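Local atomic coordinates of oxidized polyvinyl alcohol hydrolase (Pseudomonas sp. VM15C, PDB entry 3WWC), a protein that hydrolyses beta-diketones, including those in oxidized polyvinyl alcohol, in the second step of the degradation of polyvinyl alcohol. Residues 250-254 / 275-279; 294-298 / 343-349. The protein carries 1 engineered substitution. All blocks are in the same frame, centred on the assembly; numbering follows the deposited sequence.

Interaction 1 (250-254 / 275-279); sequences MTVWG and YRPST. With BUA (butanoic acid), chain C.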
loop_
_atom_site.group_PDB
_atom_site.type_symbol
_atom_site.label_atom_id
_atom_site.label_comp_id
_atom_site.label_asym_id
_atom_site.label_seq_id
_atom_site.Cartn_x
_atom_site.Cartn_y
_atom_site.Cartn_z
ATOM N N MET A 250 -8.325 -4.244 -0.205
ATOM C CA MET A 250 -8.481 -4.906 1.104
ATOM C C MET A 250 -7.662 -4.106 2.119
ATOM O O MET A 250 -6.431 -4.128 2.080
ATOM C CB MET A 250 -7.962 -6.339 1.037
ATOM C CG MET A 250 -8.227 -7.055 2.376
ATOM S SD MET A 250 -7.597 -8.795 2.348
ATOM C CE MET A 250 -8.836 -9.545 1.328
ATOM N N THR A 251 -8.363 -3.394 2.994
ATOM C CA THR A 251 -7.705 -2.569 4.020
ATOM C C THR A 251 -7.657 -3.342 5.316
ATOM O O THR A 251 -8.680 -3.906 5.727
ATOM C CB THR A 251 -8.475 -1.300 4.244
ATOM O OG1 THR A 251 -8.566 -0.563 3.005
ATOM C CG2 THR A 251 -7.779 -0.435 5.305
ATOM N N VAL A 252 -6.503 -3.392 5.966
ATOM C CA VAL A 252 -6.368 -4.174 7.223
ATOM C C VAL A 252 -5.986 -3.274 8.397
ATOM O O VAL A 252 -5.044 -2.451 8.291
ATOM C CB VAL A 252 -5.268 -5.225 7.067
ATOM C CG1 VAL A 252 -5.156 -6.080 8.346
ATOM C CG2 VAL A 252 -5.578 -6.127 5.850
ATOM N N TRP A 253 -6.749 -3.412 9.484
ATOM C CA TRP A 253 -6.499 -2.692 10.747
ATOM C C TRP A 253 -6.047 -3.738 11.757
ATOM O O TRP A 253 -6.667 -4.799 11.866
ATOM C CB TRP A 253 -7.803 -2.038 11.242
ATOM C CG TRP A 253 -7.665 -1.374 12.566
ATOM C CD1 TRP A 253 -6.810 -0.340 12.869
ATOM C CD2 TRP A 253 -8.459 -1.598 13.745
ATOM N NE1 TRP A 253 -7.039 0.098 14.150
ATOM C CE2 TRP A 253 -8.046 -0.663 14.708
ATOM C CE3 TRP A 253 -9.485 -2.504 14.076
ATOM C CZ2 TRP A 253 -8.623 -0.595 15.994
ATOM C CZ3 TRP A 253 -10.060 -2.426 15.350
ATOM C CH2 TRP A 253 -9.622 -1.480 16.286
ATOM N N GLY A 254 -4.997 -3.405 12.520
ATOM C CA GLY A 254 -4.399 -4.330 13.476
ATOM C C GLY A 254 -4.933 -4.253 14.894
ATOM O O GLY A 254 -4.315 -4.824 15.825
ATOM N N TYR A 275 -3.855 4.104 13.470
ATOM C CA TYR A 275 -4.398 3.601 12.195
ATOM C C TYR A 275 -5.875 3.243 12.197
ATOM O O TYR A 275 -6.442 2.835 11.182
ATOM C CB TYR A 275 -3.489 2.455 11.685
ATOM C CG TYR A 275 -2.078 2.973 11.495
ATOM C CD1 TYR A 275 -1.165 2.950 12.557
ATOM C CD2 TYR A 275 -1.682 3.528 10.280
ATOM C CE1 TYR A 275 0.118 3.473 12.415
ATOM C CE2 TYR A 275 -0.409 4.069 10.137
ATOM C CZ TYR A 275 0.464 4.031 11.198
ATOM O OH TYR A 275 1.718 4.560 11.071
ATOM N N ARG A 276 -6.544 3.473 13.311
ATOM C CA ARG A 276 -7.991 3.266 13.319
ATOM C C ARG A 276 -8.649 4.332 12.384
ATOM O O ARG A 276 -9.409 3.987 11.479
ATOM C CB ARG A 276 -8.496 3.384 14.790
ATOM C CG ARG A 276 -10.047 3.278 14.883
ATOM C CD ARG A 276 -10.559 3.834 16.252
ATOM N NE ARG A 276 -9.874 3.175 17.350
ATOM C CZ ARG A 276 -10.313 2.081 17.959
ATOM N NH1 ARG A 276 -11.471 1.529 17.605
ATOM N NH2 ARG A 276 -9.559 1.486 18.855
ATOM N N PRO A 277 -8.375 5.644 12.591
ATOM C CA PRO A 277 -9.024 6.578 11.666
ATOM C C PRO A 277 -8.604 6.453 10.198
ATOM O O PRO A 277 -9.409 6.726 9.310
ATOM C CB PRO A 277 -8.676 7.959 12.239
ATOM C CG PRO A 277 -7.441 7.747 13.022
ATOM C CD PRO A 277 -7.666 6.365 13.664
ATOM N N SER A 278 -7.351 6.080 9.951
ATOM C CA SER A 278 -6.895 5.991 8.574
ATOM C C SER A 278 -7.423 4.772 7.850
ATOM O O SER A 278 -7.732 4.882 6.657
ATOM C CB SER A 278 -5.385 6.069 8.502
ATOM O OG SER A 278 -4.809 5.018 9.224
ATOM N N THR A 279 -7.539 3.618 8.524
ATOM C CA THR A 279 -8.142 2.477 7.855
ATOM C C THR A 279 -9.650 2.765 7.673
ATOM O O THR A 279 -10.253 2.421 6.673
ATOM C CB THR A 279 -7.892 1.168 8.619
ATOM O OG1 THR A 279 -8.423 1.275 9.970
ATOM C CG2 THR A 279 -6.396 0.828 8.618
HETATM C C1 BUA C . 3.914 7.856 9.819
HETATM C C2 BUA C . 3.758 6.352 10.051
HETATM C C3 BUA C . 4.642 5.599 9.055
HETATM C C4 BUA C . 4.597 4.091 9.314
HETATM O O1 BUA C . 5.631 3.443 9.034
HETATM O O2 BUA C . 3.508 3.620 9.717
#
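W253 and R276 run side by side off strand 250-253 and helix 275-279, pointing the same way, yet their flat groups do not stack in parallel: the guanidinium stands 65° from the indole plane. The six-membered end of the indole approaches one guanidinium face off-centre, with W253 CZ2 3.7 Å from R276 CZ. A bend at chi3 (-54°) brings the guanidinium in against the six-membered ring, where E256 takes NH2 in a salt bridge and L352 O binds NH1. At its five-membered end the indole lies against the helix backbone itself, W253 NE1 3.4 Å from R276 CA and W253 CD1 3.6 Å from Y275 O.

One turn on, T279 lies between the elements, touching T251, V252 and W253. A chi1 of 58° tucks T279 OG1 over its own backbone, where it bonds Y275 O at 2.8 Å; T279 OG1 also lies 3.6 Å from W253 CB. Y275 O accepts from T279 N as well, so two donors of one residue grip it. The methyl side meets the strand: T279 CB lies 3.7 Å from T251 CG2, and T279 CG2 touches V252 O.

Y275 sends its ring away from the strand, stacked with H303, to a bound butanoic acid, where Y275 OH lies 2.4 Å from O2, too short to be taken at face value. T279 OG1 bonds within the helix, T251 OG1 to H294, and R276 to E256 and L352, which implies that strand and helix meet by shape, the ligand-binding tyrosine sharing the segment that packs on W253.

Interaction 2 (294-298 / 343-349); sequences HVACS and TCHVGPF
A296 and H345 form the central hydrogen-bonded pair of an antiparallel ladder between 294-298 and 343-346, with A296 N to H345 O at 2.8 Å. S298 pairs likewise with T343, where a water also joins S298 O to T343 OG1, and G347 N closes the other end on H294 O. The G347 backbone (phi 120°) takes a shape that only glycine accepts readily, and here the chain leaves the strand.

A covalent link reinforces the ladder: C297 and C344, a non-hydrogen-bonded pair with CA atoms 4.1 Å apart, join their SG atoms at 2.1 Å, and W316 of helix 310-322 touches both cysteines.

Side-chain bonds tie down the turn. H294 ND1 reaches G347 O at 2.9 Å, the oxygen in the imidazole plane but the donor well above the carbonyl plane; the other ring nitrogen, NE2, is hydrogen-bonded to T251 OG1 on the neighbouring strand. In H345 a chi1 of 63° folds the ring toward P348, H345 NE2 bonding P348 O at 2.7 Å, with A296 CB lying over one face of the imidazole.

Aromatic packing completes the fit. A296 CB sits 3.6 Å from the centroid of the F349 ring, only 2° off its normal, a CH-pi contact; C297 O and S298 OG meet the ring edge, C297 O 3.4 Å from F349 CE1.

This disulfide-stapled antiparallel strand extends the edge of the sheet beyond the eighth strand of an alpha/beta-hydrolase fold.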
loop_
_atom_site.group_PDB
_atom_site.type_symbol
_atom_site.label_atom_id
_atom_site.label_comp_id
_atom_site.label_asym_id
_atom_site.label_seq_id
_atom_site.Cartn_x
_atom_site.Cartn_y
_atom_site.Cartn_z
ATOM N N HIS A 294 -14.522 -3.176 -1.778
ATOM C CA HIS A 294 -13.657 -2.925 -0.647
ATOM C C HIS A 294 -13.899 -3.981 0.410
ATOM O O HIS A 294 -15.043 -4.256 0.767
ATOM C CB HIS A 294 -13.921 -1.546 -0.020
ATOM C CG HIS A 294 -12.985 -1.255 1.108
ATOM N ND1 HIS A 294 -13.256 -1.634 2.413
ATOM C CD2 HIS A 294 -11.694 -0.855 1.089
ATOM C CE1 HIS A 294 -12.164 -1.482 3.140
ATOM N NE2 HIS A 294 -11.199 -1.009 2.368
ATOM N N VAL A 295 -12.823 -4.582 0.903
ATOM C CA VAL A 295 -12.927 -5.570 1.944
ATOM C C VAL A 295 -12.234 -4.971 3.200
ATOM O O VAL A 295 -11.066 -4.550 3.116
ATOM C CB VAL A 295 -12.240 -6.890 1.549
ATOM C CG1 VAL A 295 -12.352 -7.854 2.722
ATOM C CG2 VAL A 295 -12.877 -7.529 0.273
ATOM N N ALA A 296 -12.969 -4.872 4.325
ATOM C CA ALA A 296 -12.415 -4.353 5.561
ATOM C C ALA A 296 -12.054 -5.533 6.450
ATOM O O ALA A 296 -12.928 -6.319 6.821
ATOM C CB ALA A 296 -13.469 -3.446 6.241
ATOM N N CYS A 297 -10.790 -5.676 6.790
ATOM C CA CYS A 297 -10.309 -6.753 7.624
ATOM C C CYS A 297 -9.724 -6.237 8.930
ATOM O O CYS A 297 -8.960 -5.289 8.915
ATOM C CB CYS A 297 -9.168 -7.513 6.939
ATOM S SG CYS A 297 -9.698 -8.691 5.679
ATOM N N SER A 298 -10.093 -6.887 10.042
ATOM C CA SER A 298 -9.570 -6.526 11.349
ATOM C C SER A 298 -8.836 -7.690 11.972
ATOM O O SER A 298 -9.258 -8.860 11.848
ATOM C CB SER A 298 -10.706 -6.147 12.312
ATOM O OG SER A 298 -11.431 -5.032 11.821
ATOM N N THR A 343 -11.135 -10.952 10.955
ATOM C CA THR A 343 -12.581 -10.814 10.724
ATOM C C THR A 343 -12.668 -9.826 9.570
ATOM O O THR A 343 -12.092 -8.726 9.654
ATOM C CB THR A 343 -13.259 -10.269 11.933
ATOM O OG1 THR A 343 -13.060 -11.201 13.014
ATOM C CG2 THR A 343 -14.706 -10.127 11.683
ATOM N N CYS A 344 -13.371 -10.197 8.506
ATOM C CA CYS A 344 -13.452 -9.370 7.315
ATOM C C CYS A 344 -14.844 -9.342 6.715
ATOM O O CYS A 344 -15.621 -10.295 6.854
ATOM C CB CYS A 344 -12.498 -9.903 6.214
ATOM S SG CYS A 344 -10.739 -10.169 6.656
ATOM N N HIS A 345 -15.164 -8.252 6.026
ATOM C CA HIS A 345 -16.444 -8.184 5.318
ATOM C C HIS A 345 -16.324 -7.169 4.201
ATOM O O HIS A 345 -15.405 -6.335 4.203
ATOM C CB HIS A 345 -17.596 -7.750 6.224
ATOM C CG HIS A 345 -17.425 -6.378 6.776
ATOM N ND1 HIS A 345 -16.821 -6.144 7.991
ATOM C CD2 HIS A 345 -17.749 -5.165 6.274
ATOM C CE1 HIS A 345 -16.789 -4.839 8.217
ATOM N NE2 HIS A 345 -17.343 -4.227 7.191
ATOM N N VAL A 346 -17.230 -7.230 3.219
ATOM C CA VAL A 346 -17.233 -6.252 2.164
ATOM C C VAL A 346 -17.856 -4.969 2.722
ATOM O O VAL A 346 -18.877 -5.025 3.424
ATOM C CB VAL A 346 -18.063 -6.766 0.997
ATOM C CG1 VAL A 346 -18.231 -5.708 -0.074
ATOM C CG2 VAL A 346 -17.360 -7.975 0.408
ATOM N N GLY A 347 -17.270 -3.820 2.403
ATOM C CA GLY A 347 -17.818 -2.558 2.831
ATOM C C GLY A 347 -16.862 -1.796 3.691
ATOM O O GLY A 347 -15.687 -2.170 3.829
ATOM N N PRO A 348 -17.342 -0.734 4.313
ATOM C CA PRO A 348 -16.477 0.053 5.199
ATOM C C PRO A 348 -16.295 -0.628 6.553
ATOM O O PRO A 348 -17.036 -1.550 6.912
ATOM C CB PRO A 348 -17.210 1.395 5.350
ATOM C CG PRO A 348 -18.650 1.049 5.092
ATOM C CD PRO A 348 -18.685 -0.150 4.141
ATOM N N PHE A 349 -15.285 -0.228 7.314
ATOM C CA PHE A 349 -15.193 -0.769 8.652
ATOM C C PHE A 349 -16.434 -0.362 9.442
ATOM O O PHE A 349 -16.994 0.729 9.226
ATOM C CB PHE A 349 -13.966 -0.200 9.371
ATOM C CG PHE A 349 -12.706 -0.872 8.967
ATOM C CD1 PHE A 349 -12.317 -2.059 9.566
ATOM C CD2 PHE A 349 -11.919 -0.340 7.965
ATOM C CE1 PHE A 349 -11.153 -2.728 9.171
ATOM C CE2 PHE A 349 -10.752 -1.000 7.554
ATOM C CZ PHE A 349 -10.370 -2.189 8.152
HETATM O O HOH W 1 -10.247 -10.559 14.313
#

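How the interactions relate
Strands 247-253 and 292-298 are parallel neighbours connected through helix 275-288, a beta-alpha-beta unit whose connection also carries the hairpin 259-263/269-274, so the two contacts adjoin. Interaction 1, the deeper one, seats that helix on the sheet by side-chain packing close to the ligand pocket. Interaction 2, partly buried at the sheet's edge, relies instead on backbone hydrogen bonds, a disulfide and histidine bonds. They touch directly: T251 OG1 and H294 NE2 are 2.7 Å apart, a probable hydrogen bond, and F349 from the turn packs against carbonyl oxygens of both T251 and T279. S283, assigned by similarity to the charge relay system, lies near T251 and H294.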